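Local coordinates for 3-oxo-tetronate kinase (Salmonella typhimurium, PDB 3DQQ), which probably phosphorylates 3-oxo-tetronate with ATP to give 3-oxo-tetronate 4-phosphate, as a member of the four-carbon acid sugar kinase family, at residues D10-A15 with T29-D34; Q210-R215 with W234-V239; A269-H274 with A310-A315; P381-G386 with I413-E418. All blocks are in the same frame, centred on the assembly; numbering follows the deposited sequence.

How the contacts relate
Contacts 3 and 4 are buried, contact 1 is partly buried, and contact 2 lies on the surface. Contacts 1 and 4 belong to neighbouring strands, 29-33 and 376-382, and their nearest atoms are about 5 Å apart. Contacts 3 and 4 touch: Phe-270 and Tyr-271 of contact 3 pack on Ile-413, in helix 411-417 of contact 4. Contact 2 stands apart, with its centre about 42 Å from that of contact 3. It has the only salt bridge across two segments and, separately, an arginine chain on a tryptophan. The buried contacts bond to backbone carbonyls, from a tyrosine in contact 3 and an arginine in contact 4. Contact 1 sets a ring against two amides.

Contact 1: D10-A15 with T29-D34; sequences DDFTGA and TVQIND
The ring of Phe-12 meets the side-chain amides of Gln-31 and Asn-33 in two different ways. Gln-31 comes over one face. Its NE2 stands 3.5 Å above the ring plane, shifted toward the rim, and Phe-12 CE1 is its nearest ring atom. The amide is tilted 61° to the ring, and the two side chains run at about a right angle. Asn-33 comes from the side. Its ND2 lies in the ring plane at the edge, 3.5 Å from Phe-12 CE1, while its OD1 approaches that rim obliquely. The ring and this amide are 44° apart.

The two amides also hold each other. Gln-31 NE2 donates to Asn-33 OD1 at 2.9 Å, in the carbonyl plane and on a lone pair. This bond helps set the rotation of both amides, one over the face and one at the rim. Gln-31 reaches it with an extended chain, its CG anti to the backbone N (chi1 174°). Ala-15, one helical turn on from Phe-12, brings its CB to 3.6 Å from Gln-31 NE2, so the amide nitrogen touches both Phe-12 and Ala-15.

Asp-11 is the N-cap of helix 12-24, and its OD1 accepts from Gly-14 N. Asp-10 is held by a salt bridge to Arg-54. The Phe-12 side chain is about 7 Å from Gly-362, which probably binds ATP. Contact 1 is thus an N-capped helix start set on a strand, typical of the alpha/beta build of this sugar-binding N-terminal domain, where helix 12-24 links strands 5-9 and 29-33.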
loop_
_atom_site.group_PDB
_atom_site.type_symbol
_atom_site.label_atom_id
_atom_site.label_comp_id
_atom_site.label_asym_id
_atom_site.label_seq_id
_atom_site.Cartn_x
_atom_site.Cartn_y
_atom_site.Cartn_z
ATOM N N ASP A 10 -20.664 -13.449 -1.964
ATOM C CA ASP A 10 -19.412 -13.970 -1.457
ATOM C C ASP A 10 -18.542 -12.987 -0.694
ATOM O O ASP A 10 -17.373 -13.318 -0.389
ATOM C CB ASP A 10 -18.590 -14.621 -2.589
ATOM C CG ASP A 10 -17.945 -13.602 -3.586
ATOM O OD1 ASP A 10 -18.329 -12.399 -3.630
ATOM O OD2 ASP A 10 -17.046 -14.051 -4.361
ATOM N N ASP A 11 -19.070 -11.801 -0.397
ATOM C CA ASP A 11 -18.323 -10.796 0.351
ATOM C C ASP A 11 -19.224 -9.663 0.783
ATOM O O ASP A 11 -20.388 -9.590 0.393
ATOM C CB ASP A 11 -17.129 -10.273 -0.451
ATOM C CG ASP A 11 -17.439 -8.998 -1.320
ATOM O OD1 ASP A 11 -18.629 -8.614 -1.494
ATOM O OD2 ASP A 11 -16.469 -8.362 -1.876
ATOM N N PHE A 12 -18.680 -8.737 1.539
ATOM C CA PHE A 12 -19.472 -7.710 2.160
ATOM C C PHE A 12 -19.673 -6.515 1.235
ATOM O O PHE A 12 -20.764 -6.076 1.059
ATOM C CB PHE A 12 -18.816 -7.277 3.464
ATOM C CG PHE A 12 -19.590 -6.254 4.204
ATOM C CD1 PHE A 12 -20.501 -6.635 5.182
ATOM C CD2 PHE A 12 -19.433 -4.909 3.908
ATOM C CE1 PHE A 12 -21.242 -5.694 5.849
ATOM C CE2 PHE A 12 -20.162 -3.945 4.571
ATOM C CZ PHE A 12 -21.081 -4.333 5.537
ATOM N N THR A 13 -18.629 -5.956 0.682
ATOM C CA THR A 13 -18.793 -4.834 -0.223
ATOM C C THR A 13 -19.687 -5.126 -1.438
ATOM O O THR A 13 -20.492 -4.302 -1.826
ATOM C CB THR A 13 -17.406 -4.401 -0.677
ATOM O OG1 THR A 13 -16.813 -3.750 0.437
ATOM C CG2 THR A 13 -17.408 -3.444 -1.917
ATOM N N GLY A 14 -19.534 -6.297 -2.036
ATOM C CA GLY A 14 -20.406 -6.720 -3.086
ATOM C C GLY A 14 -21.808 -7.061 -2.639
ATOM O O GLY A 14 -22.726 -6.901 -3.423
ATOM N N ALA A 15 -21.999 -7.578 -1.420
ATOM C CA ALA A 15 -23.354 -7.764 -0.920
ATOM C C ALA A 15 -24.012 -6.421 -0.956
ATOM O O ALA A 15 -25.096 -6.290 -1.484
ATOM C CB ALA A 15 -23.378 -8.299 0.491
ATOM N N THR A 29 -34.865 -3.885 0.054
ATOM C CA THR A 29 -33.908 -4.951 0.286
ATOM C C THR A 29 -33.251 -4.807 1.657
ATOM O O THR A 29 -32.784 -3.742 2.002
ATOM C CB THR A 29 -32.791 -4.886 -0.774
ATOM O OG1 THR A 29 -33.382 -5.016 -2.066
ATOM C CG2 THR A 29 -31.752 -5.978 -0.549
ATOM N N VAL A 30 -33.204 -5.888 2.419
ATOM C CA VAL A 30 -32.436 -5.946 3.630
ATOM C C VAL A 30 -31.161 -6.747 3.339
ATOM O O VAL A 30 -31.228 -7.730 2.630
ATOM C CB VAL A 30 -33.216 -6.686 4.693
ATOM C CG1 VAL A 30 -32.243 -7.127 5.777
ATOM C CG2 VAL A 30 -34.375 -5.831 5.197
ATOM N N GLN A 31 -30.008 -6.321 3.852
ATOM C CA GLN A 31 -28.814 -7.155 3.848
ATOM C C GLN A 31 -28.650 -7.724 5.218
ATOM O O GLN A 31 -28.756 -6.988 6.178
ATOM C CB GLN A 31 -27.581 -6.342 3.518
ATOM C CG GLN A 31 -26.213 -7.092 3.614
ATOM C CD GLN A 31 -25.037 -6.198 3.136
ATOM O OE1 GLN A 31 -25.245 -5.263 2.366
ATOM N NE2 GLN A 31 -23.813 -6.488 3.598
ATOM N N ILE A 32 -28.389 -9.026 5.321
ATOM C CA ILE A 32 -28.070 -9.665 6.598
ATOM C C ILE A 32 -26.658 -10.201 6.509
ATOM O O ILE A 32 -26.338 -10.870 5.555
ATOM C CB ILE A 32 -29.008 -10.849 6.931
ATOM C CG1 ILE A 32 -30.457 -10.372 6.943
ATOM C CG2 ILE A 32 -28.567 -11.515 8.257
ATOM C CD1 ILE A 32 -31.539 -11.477 7.194
ATOM N N ASN A 33 -25.820 -9.956 7.514
ATOM C CA ASN A 33 -24.434 -10.471 7.482
ATOM C C ASN A 33 -24.302 -11.778 8.214
ATOM O O ASN A 33 -24.809 -11.927 9.290
ATOM C CB ASN A 33 -23.485 -9.411 7.982
ATOM C CG ASN A 33 -23.632 -8.123 7.170
ATOM O OD1 ASN A 33 -23.663 -8.172 5.904
ATOM N ND2 ASN A 33 -23.822 -6.981 7.868
ATOM N N ASP A 34 -23.664 -12.739 7.565
ATOM C CA ASP A 34 -23.634 -14.125 7.974
ATOM C C ASP A 34 -24.980 -14.795 7.806
ATOM O O ASP A 34 -25.993 -14.126 7.631
ATOM C CB ASP A 34 -23.150 -14.249 9.403
ATOM C CG ASP A 34 -22.261 -15.523 9.641
ATOM O OD1 ASP A 34 -22.251 -16.504 8.788
ATOM O OD2 ASP A 34 -21.568 -15.520 10.714
#

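Contact 2: Q210-R215 with W234-V239; sequences QGEVLR and WAKHGV
Arg-215 and Trp-234 give the largest share of this contact, and they meet through carbon, not charge. The aliphatic part of Arg-215 lies across the six-membered ring of Trp-234. Its CG comes to 3.5 Å from Trp-234 CZ2, and its CD lies 3.7 Å from Trp-234 CH2. CD makes a CH-pi contact, 4.2 Å from the ring centroid and off-centre. The two side chains run at about a right angle. The arginine then bends at chi3 (55°), and its guanidinium is tilted 39° to the indole, so the pair is not a flat stack.

Lys-236 adds the charged part. Its extended chain brings NZ to 3.3 Å from Glu-212 OE1. This is a salt bridge with a weak hydrogen bond. It crosses between the segments apart from the apolar pair.

Lys-236 lies in the type I turn from Ala-235 to Gly-238. Contact 2 thus joins the last part of helix 204-214 to the chain around the last part of helix 224-235, with strand 219-222 between them in sequence. Helix 179-191 covers Val-213, and Trp-234 also touches Lys-4 and Met-27.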
loop_
_atom_site.group_PDB
_atom_site.type_symbol
_atom_site.label_atom_id
_atom_site.label_comp_id
_atom_site.label_asym_id
_atom_site.label_seq_id
_atom_site.Cartn_x
_atom_site.Cartn_y
_atom_site.Cartn_z
ATOM N N GLN A 210 -31.586 -9.899 -20.353
ATOM C CA GLN A 210 -31.300 -11.114 -19.604
ATOM C C GLN A 210 -32.317 -11.230 -18.481
ATOM O O GLN A 210 -32.895 -12.296 -18.275
ATOM C CB GLN A 210 -29.900 -11.094 -19.020
ATOM C CG GLN A 210 -28.729 -11.220 -19.978
ATOM C CD GLN A 210 -27.397 -11.010 -19.229
ATOM O OE1 GLN A 210 -27.353 -11.217 -18.018
ATOM N NE2 GLN A 210 -26.322 -10.621 -19.934
ATOM N N GLY A 211 -32.527 -10.103 -17.786
ATOM C CA GLY A 211 -33.496 -9.995 -16.713
ATOM C C GLY A 211 -34.835 -10.456 -17.184
ATOM O O GLY A 211 -35.523 -11.190 -16.509
ATOM N N GLU A 212 -35.203 -10.056 -18.372
ATOM C CA GLU A 212 -36.489 -10.426 -18.891
ATOM C C GLU A 212 -36.581 -11.911 -19.223
ATOM O O GLU A 212 -37.625 -12.513 -19.090
ATOM C CB GLU A 212 -36.777 -9.611 -20.142
ATOM C CG GLU A 212 -38.221 -9.767 -20.654
ATOM C CD GLU A 212 -38.628 -8.633 -21.599
ATOM O OE1 GLU A 212 -37.836 -7.632 -21.675
ATOM O OE2 GLU A 212 -39.727 -8.730 -22.258
ATOM N N VAL A 213 -35.481 -12.483 -19.695
ATOM C CA VAL A 213 -35.463 -13.892 -20.062
ATOM C C VAL A 213 -35.496 -14.743 -18.782
ATOM O O VAL A 213 -36.206 -15.727 -18.733
ATOM C CB VAL A 213 -34.220 -14.214 -20.919
ATOM C CG1 VAL A 213 -34.096 -15.684 -21.146
ATOM C CG2 VAL A 213 -34.279 -13.437 -22.229
ATOM N N LEU A 214 -34.762 -14.314 -17.749
ATOM C CA LEU A 214 -34.519 -15.112 -16.559
ATOM C C LEU A 214 -35.373 -14.757 -15.359
ATOM O O LEU A 214 -35.125 -15.226 -14.287
ATOM C CB LEU A 214 -33.064 -14.989 -16.186
ATOM C CG LEU A 214 -32.066 -15.484 -17.259
ATOM C CD1 LEU A 214 -30.715 -14.835 -16.986
ATOM C CD2 LEU A 214 -31.982 -17.024 -17.322
ATOM N N ARG A 215 -36.415 -13.958 -15.536
ATOM C CA ARG A 215 -37.346 -13.674 -14.444
ATOM C C ARG A 215 -37.666 -14.865 -13.549
ATOM O O ARG A 215 -37.820 -14.716 -12.358
ATOM C CB ARG A 215 -38.679 -13.183 -14.992
ATOM C CG ARG A 215 -39.441 -12.359 -13.964
ATOM C CD ARG A 215 -40.892 -12.094 -14.350
ATOM N NE ARG A 215 -41.613 -13.324 -14.634
ATOM C CZ ARG A 215 -42.647 -13.391 -15.466
ATOM N NH1 ARG A 215 -43.112 -12.284 -16.053
ATOM N NH2 ARG A 215 -43.244 -14.563 -15.681
ATOM N N TRP A 234 -39.427 -6.367 -12.258
ATOM C CA TRP A 234 -40.441 -6.250 -11.215
ATOM C C TRP A 234 -40.822 -4.809 -11.056
ATOM O O TRP A 234 -41.858 -4.495 -10.536
ATOM C CB TRP A 234 -39.953 -6.843 -9.902
ATOM C CG TRP A 234 -39.603 -8.267 -10.055
ATOM C CD1 TRP A 234 -38.367 -8.813 -10.060
ATOM C CD2 TRP A 234 -40.511 -9.333 -10.278
ATOM N NE1 TRP A 234 -38.435 -10.150 -10.262
ATOM C CE2 TRP A 234 -39.744 -10.507 -10.407
ATOM C CE3 TRP A 234 -41.905 -9.420 -10.361
ATOM C CZ2 TRP A 234 -40.322 -11.763 -10.614
ATOM C CZ3 TRP A 234 -42.479 -10.668 -10.581
ATOM C CH2 TRP A 234 -41.682 -11.827 -10.695
ATOM N N ALA A 235 -39.984 -3.914 -11.547
ATOM C CA ALA A 235 -40.315 -2.494 -11.504
ATOM C C ALA A 235 -41.444 -2.244 -12.488
ATOM O O ALA A 235 -42.276 -1.381 -12.234
ATOM C CB ALA A 235 -39.068 -1.609 -11.829
ATOM N N LYS A 236 -41.484 -3.052 -13.567
ATOM C CA LYS A 236 -42.382 -2.873 -14.732
ATOM C C LYS A 236 -43.862 -2.661 -14.447
ATOM O O LYS A 236 -44.518 -1.978 -15.228
ATOM C CB LYS A 236 -42.231 -4.023 -15.761
ATOM C CG LYS A 236 -40.976 -3.906 -16.654
ATOM C CD LYS A 236 -41.150 -4.530 -18.062
ATOM C CE LYS A 236 -39.794 -4.685 -18.814
ATOM N NZ LYS A 236 -39.838 -5.730 -19.898
ATOM N N HIS A 237 -44.404 -3.210 -13.363
ATOM C CA HIS A 237 -45.826 -2.907 -13.015
ATOM C C HIS A 237 -46.011 -1.844 -11.886
ATOM O O HIS A 237 -47.151 -1.587 -11.443
ATOM C CB HIS A 237 -46.628 -4.213 -12.732
ATOM C CG HIS A 237 -46.976 -4.994 -13.972
ATOM N ND1 HIS A 237 -48.035 -4.655 -14.796
ATOM C CD2 HIS A 237 -46.400 -6.090 -14.531
ATOM C CE1 HIS A 237 -48.096 -5.507 -15.806
ATOM N NE2 HIS A 237 -47.117 -6.387 -15.667
ATOM N N GLY A 238 -44.904 -1.230 -11.439
ATOM C CA GLY A 238 -44.940 -0.158 -10.418
ATOM C C GLY A 238 -43.971 -0.372 -9.274
ATOM O O GLY A 238 -43.683 -1.517 -8.907
ATOM N N VAL A 239 -43.466 0.742 -8.730
ATOM C CA VAL A 239 -42.490 0.753 -7.607
ATOM C C VAL A 239 -42.983 1.708 -6.500
ATOM O O VAL A 239 -44.179 1.838 -6.311
ATOM C CB VAL A 239 -40.998 1.112 -8.068
ATOM C CG1 VAL A 239 -40.442 0.088 -9.071
ATOM C CG2 VAL A 239 -40.894 2.553 -8.618
#

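Contact 3: A269-H274 with A310-A315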
loop_
_atom_site.group_PDB
_atom_site.type_symbol
_atom_site.label_atom_id
_atom_site.label_comp_id
_atom_site.label_asym_id
_atom_site.label_seq_id
_atom_site.Cartn_x
_atom_site.Cartn_y
_atom_site.Cartn_z
ATOM N N ALA A 269 -8.813 15.272 4.719
ATOM C CA ALA A 269 -8.179 16.595 4.531
ATOM C C ALA A 269 -9.250 17.658 4.220
ATOM O O ALA A 269 -9.221 18.755 4.772
ATOM C CB ALA A 269 -7.150 16.530 3.456
ATOM N N PHE A 270 -10.234 17.302 3.398
ATOM C CA PHE A 270 -11.309 18.218 3.007
ATOM C C PHE A 270 -12.252 18.493 4.164
ATOM O O PHE A 270 -12.365 19.627 4.620
ATOM C CB PHE A 270 -12.080 17.628 1.819
ATOM C CG PHE A 270 -13.260 18.458 1.375
ATOM C CD1 PHE A 270 -13.077 19.560 0.546
ATOM C CD2 PHE A 270 -14.560 18.105 1.755
ATOM C CE1 PHE A 270 -14.163 20.321 0.121
ATOM C CE2 PHE A 270 -15.671 18.859 1.336
ATOM C CZ PHE A 270 -15.471 19.975 0.521
ATOM N N TYR A 271 -12.888 17.432 4.656
ATOM C CA TYR A 271 -13.851 17.537 5.741
ATOM C C TYR A 271 -13.352 18.272 6.982
ATOM O O TYR A 271 -14.148 18.935 7.662
ATOM C CB TYR A 271 -14.317 16.156 6.168
ATOM C CG TYR A 271 -15.526 16.170 7.070
ATOM C CD1 TYR A 271 -15.438 15.754 8.389
ATOM C CD2 TYR A 271 -16.762 16.597 6.594
ATOM C CE1 TYR A 271 -16.550 15.757 9.219
ATOM C CE2 TYR A 271 -17.879 16.607 7.409
ATOM C CZ TYR A 271 -17.774 16.188 8.728
ATOM O OH TYR A 271 -18.886 16.202 9.537
ATOM N N ARG A 272 -12.061 18.156 7.296
ATOM C CA ARG A 272 -11.556 18.666 8.586
ATOM C C ARG A 272 -11.527 20.214 8.655
ATOM O O ARG A 272 -11.456 20.801 9.726
ATOM C CB ARG A 272 -10.182 18.060 8.913
ATOM C CG ARG A 272 -9.044 18.933 8.569
ATOM C CD ARG A 272 -7.711 18.219 8.363
ATOM N NE ARG A 272 -7.389 17.041 9.186
ATOM C CZ ARG A 272 -7.137 17.055 10.487
ATOM N NH1 ARG A 272 -7.239 18.176 11.186
ATOM N NH2 ARG A 272 -6.831 15.932 11.098
ATOM N N GLN A 273 -11.588 20.843 7.485
ATOM C CA GLN A 273 -11.791 22.280 7.354
ATOM C C GLN A 273 -13.202 22.733 7.632
ATOM O O GLN A 273 -13.436 23.923 7.778
ATOM C CB GLN A 273 -11.423 22.696 5.945
ATOM C CG GLN A 273 -9.943 22.553 5.747
ATOM C CD GLN A 273 -9.525 22.619 4.324
ATOM O OE1 GLN A 273 -9.266 21.592 3.715
ATOM N NE2 GLN A 273 -9.438 23.828 3.774
ATOM N N HIS A 274 -14.142 21.803 7.694
ATOM C CA HIS A 274 -15.538 22.157 7.832
ATOM C C HIS A 274 -16.152 21.698 9.127
ATOM O O HIS A 274 -17.255 22.117 9.461
ATOM C CB HIS A 274 -16.339 21.565 6.684
ATOM C CG HIS A 274 -15.882 22.035 5.345
ATOM N ND1 HIS A 274 -16.349 23.191 4.764
ATOM C CD2 HIS A 274 -14.985 21.511 4.475
ATOM C CE1 HIS A 274 -15.760 23.362 3.593
ATOM N NE2 HIS A 274 -14.930 22.354 3.391
ATOM N N ALA A 310 -21.107 16.883 11.482
ATOM C CA ALA A 310 -20.654 15.858 12.434
ATOM C C ALA A 310 -19.143 15.940 12.717
ATOM O O ALA A 310 -18.328 16.038 11.792
ATOM C CB ALA A 310 -21.005 14.444 11.915
ATOM N N PRO A 311 -18.763 15.854 13.997
ATOM C CA PRO A 311 -17.376 15.722 14.380
ATOM C C PRO A 311 -16.734 14.498 13.773
ATOM O O PRO A 311 -17.401 13.501 13.565
ATOM C CB PRO A 311 -17.461 15.528 15.884
ATOM C CG PRO A 311 -18.732 16.139 16.275
ATOM C CD PRO A 311 -19.648 15.846 15.163
ATOM N N MET A 312 -15.442 14.584 13.493
ATOM C CA MET A 312 -14.687 13.473 12.912
ATOM C C MET A 312 -13.631 12.956 13.887
ATOM O O MET A 312 -12.954 13.718 14.574
ATOM C CB MET A 312 -14.009 13.907 11.637
ATOM C CG MET A 312 -13.203 12.815 10.995
ATOM S SD MET A 312 -12.566 13.336 9.402
ATOM C CE MET A 312 -13.703 12.491 8.404
ATOM N N ILE A 313 -13.517 11.645 13.973
ATOM C CA ILE A 313 -12.367 11.035 14.616
ATOM C C ILE A 313 -11.648 10.210 13.556
ATOM O O ILE A 313 -12.170 9.202 13.056
ATOM C CB ILE A 313 -12.790 10.222 15.807
ATOM C CG1 ILE A 313 -13.257 11.199 16.857
ATOM C CG2 ILE A 313 -11.647 9.326 16.343
ATOM C CD1 ILE A 313 -13.881 10.503 17.939
ATOM N N SER A 314 -10.461 10.684 13.206
ATOM C CA SER A 314 -9.709 10.156 12.113
ATOM C C SER A 314 -8.456 9.494 12.609
ATOM O O SER A 314 -7.790 10.025 13.472
ATOM C CB SER A 314 -9.319 11.286 11.177
ATOM O OG SER A 314 -8.340 10.842 10.251
ATOM N N ALA A 315 -8.140 8.346 12.027
ATOM C CA ALA A 315 -6.943 7.603 12.323
ATOM C C ALA A 315 -6.035 7.625 11.094
ATOM O O ALA A 315 -5.050 6.903 11.019
ATOM C CB ALA A 315 -7.299 6.200 12.689
#
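The hydroxyl of Tyr-271 is modelled only 2.3 Å from the backbone O of Ala-310. The hydroxyl donates to this carbonyl, but the modelled length is shorter than a hydrogen bond should be and is doubtful at this resolution. The carbonyl oxygen lies in the plane of the tyrosine ring, at its edge. The hydroxyl is thus aimed at the backbone just before strand 312-314. Ala-310 CB lies 3.6 Å from Tyr-271 OH.

Met-312 takes another part of the same ring. Its CE sits 3.7 Å from Tyr-271 CD1, in an oblique approach. Its SD is 5.2 Å from the ring centroid and 75° off the normal, which makes an edge-on Met-aromatic contact. Met-312 CB also lies at the edge, 4.0 Å from Tyr-271 CE1. The methionine bends at chi3 (-102°), which brings its methyl back to the ring. Tyr-271 CG is anti to the backbone N (chi1 -167°), and the ring extends from the helix toward the strand.

Contact 3 packs the last part of helix 262-271 against strand 312-314. This strand runs between strands 253-257 and 277-279. Helix 411-417 packs against Tyr-271 and Met-312, while helix 288-304 covers Pro-311 and Ile-313.

Contact 4: P381-G386 with I413-E418; sequences PCISPG and IRAQRE
The guanidinium of Arg-414 has Ile-383 CG2 over one face, 4.2 Å from Arg-414 NH2. At its edge, near the plane, lie Ser-384 OG and CB, and also the carboxylate carbon of Glu-418. Ser-384 OG is 2.8 Å from Arg-414 NH2.

Arg-414 NH2 donates to Ile-383 O at 2.5 Å with an N-H...O angle of 151°. Arg-414 NH1 adds a weak bond to the same oxygen at 3.2 Å and 123°. The NH2 donor stands above the carbonyl plane, 38° out of it, not on a lone pair. Glu-418 OE1 makes a salt bridge with NH1, and Asp-408 makes one with NE. These probably help hold the guanidinium against Ile-383 O.

Ile-383 also packs on the helix. Its CG2 is anti to the backbone N and comes to 3.7 Å from Ala-415 N. CG2 and CD1 each reach Ala-415 CB at 4.2 Å.

Ile-383 and Ser-384 both face Val-387, a classic beta bulge, where the chain turns a corner at Ile-383. Contact 4 seats helix 411-417 on this corner, ahead of strand 387-392. Trp-389 NE1 in that strand makes a hydrogen bond with Ala-415 O, and helix 262-271 packs on Ile-413.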
loop_
_atom_site.group_PDB
_atom_site.type_symbol
_atom_site.label_atom_id
_atom_site.label_comp_id
_atom_site.label_asym_id
_atom_site.label_seq_id
_atom_site.Cartn_x
_atom_site.Cartn_y
_atom_site.Cartn_z
ATOM N N PRO A 381 -30.810 4.936 0.218
ATOM C CA PRO A 381 -30.305 5.620 -0.945
ATOM C C PRO A 381 -28.794 5.720 -0.984
ATOM O O PRO A 381 -28.146 5.639 0.061
ATOM C CB PRO A 381 -30.890 7.008 -0.810
ATOM C CG PRO A 381 -31.201 7.166 0.614
ATOM C CD PRO A 381 -31.417 5.851 1.192
ATOM N N CYS A 382 -28.263 5.898 -2.194
ATOM C CA CYS A 382 -26.850 6.109 -2.408
ATOM C C CYS A 382 -26.341 7.445 -2.062
ATOM O O CYS A 382 -26.967 8.432 -2.375
ATOM C CB CYS A 382 -26.549 6.039 -3.866
ATOM S SG CYS A 382 -26.485 4.429 -4.270
ATOM N N ILE A 383 -25.149 7.468 -1.504
ATOM C CA ILE A 383 -24.441 8.692 -1.311
ATOM C C ILE A 383 -23.494 8.756 -2.491
ATOM O O ILE A 383 -23.325 9.781 -3.094
ATOM C CB ILE A 383 -23.723 8.704 0.057
ATOM C CG1 ILE A 383 -24.741 8.455 1.190
ATOM C CG2 ILE A 383 -23.004 10.012 0.250
ATOM C CD1 ILE A 383 -24.179 7.861 2.442
ATOM N N SER A 384 -22.883 7.637 -2.829
ATOM C CA SER A 384 -21.983 7.533 -3.960
ATOM C C SER A 384 -22.179 6.124 -4.413
ATOM O O SER A 384 -22.751 5.327 -3.699
ATOM C CB SER A 384 -20.519 7.703 -3.536
ATOM O OG SER A 384 -20.167 9.065 -3.298
ATOM N N PRO A 385 -21.705 5.793 -5.597
ATOM C CA PRO A 385 -21.905 4.416 -6.026
ATOM C C PRO A 385 -21.275 3.446 -5.064
ATOM O O PRO A 385 -20.129 3.632 -4.676
ATOM C CB PRO A 385 -21.187 4.369 -7.372
ATOM C CG PRO A 385 -21.258 5.797 -7.859
ATOM C CD PRO A 385 -21.029 6.601 -6.622
ATOM N N GLY A 386 -22.049 2.430 -4.679
ATOM C CA GLY A 386 -21.582 1.339 -3.816
ATOM C C GLY A 386 -21.767 1.655 -2.344
ATOM O O GLY A 386 -21.562 0.782 -1.502
ATOM N N ILE A 413 -19.301 15.278 3.704
ATOM C CA ILE A 413 -20.304 16.343 3.694
ATOM C C ILE A 413 -21.584 15.859 3.008
ATOM O O ILE A 413 -22.669 16.017 3.556
ATOM C CB ILE A 413 -19.827 17.634 3.013
ATOM C CG1 ILE A 413 -18.740 18.293 3.829
ATOM C CG2 ILE A 413 -20.936 18.625 2.946
ATOM C CD1 ILE A 413 -18.450 19.691 3.400
ATOM N N ARG A 414 -21.465 15.251 1.829
ATOM C CA ARG A 414 -22.662 14.909 1.068
ATOM C C ARG A 414 -23.519 13.968 1.855
ATOM O O ARG A 414 -24.722 14.171 1.926
ATOM C CB ARG A 414 -22.328 14.345 -0.313
ATOM C CG ARG A 414 -21.562 15.416 -1.153
ATOM C CD ARG A 414 -21.485 15.145 -2.670
ATOM N NE ARG A 414 -21.136 13.747 -2.935
ATOM C CZ ARG A 414 -22.017 12.772 -3.171
ATOM N NH1 ARG A 414 -23.332 13.002 -3.198
ATOM N NH2 ARG A 414 -21.558 11.547 -3.392
ATOM N N ALA A 415 -22.881 12.986 2.494
ATOM C CA ALA A 415 -23.559 12.036 3.364
ATOM C C ALA A 415 -24.563 12.709 4.295
ATOM O O ALA A 415 -25.570 12.132 4.654
ATOM C CB ALA A 415 -22.531 11.293 4.180
ATOM N N GLN A 416 -24.267 13.941 4.687
ATOM C CA GLN A 416 -25.073 14.665 5.640
ATOM C C GLN A 416 -25.996 15.660 4.968
ATOM O O GLN A 416 -27.158 15.751 5.303
ATOM C CB GLN A 416 -24.151 15.414 6.598
ATOM C CG GLN A 416 -23.546 14.560 7.687
ATOM C CD GLN A 416 -22.501 15.293 8.514
ATOM O OE1 GLN A 416 -21.347 15.417 8.118
ATOM N NE2 GLN A 416 -22.900 15.761 9.669
ATOM N N ARG A 417 -25.451 16.423 4.033
ATOM C CA ARG A 417 -26.132 17.586 3.462
ATOM C C ARG A 417 -27.202 17.209 2.460
ATOM O O ARG A 417 -28.222 17.881 2.344
ATOM C CB ARG A 417 -25.125 18.487 2.749
ATOM C CG ARG A 417 -24.232 19.276 3.671
ATOM C CD ARG A 417 -24.805 20.627 4.034
ATOM N NE ARG A 417 -23.869 21.400 4.857
ATOM C CZ ARG A 417 -22.736 21.954 4.403
ATOM N NH1 ARG A 417 -22.333 21.832 3.127
ATOM N NH2 ARG A 417 -21.981 22.632 5.247
ATOM N N GLU A 418 -26.961 16.141 1.713
ATOM C CA GLU A 418 -27.964 15.650 0.782
ATOM C C GLU A 418 -28.949 14.676 1.408
ATOM O O GLU A 418 -29.683 14.033 0.692
ATOM C CB GLU A 418 -27.285 15.046 -0.437
ATOM C CG GLU A 418 -26.621 16.137 -1.256
ATOM C CD GLU A 418 -25.467 15.631 -2.128
ATOM O OE1 GLU A 418 -25.570 14.495 -2.707
ATOM O OE2 GLU A 418 -24.459 16.383 -2.250
#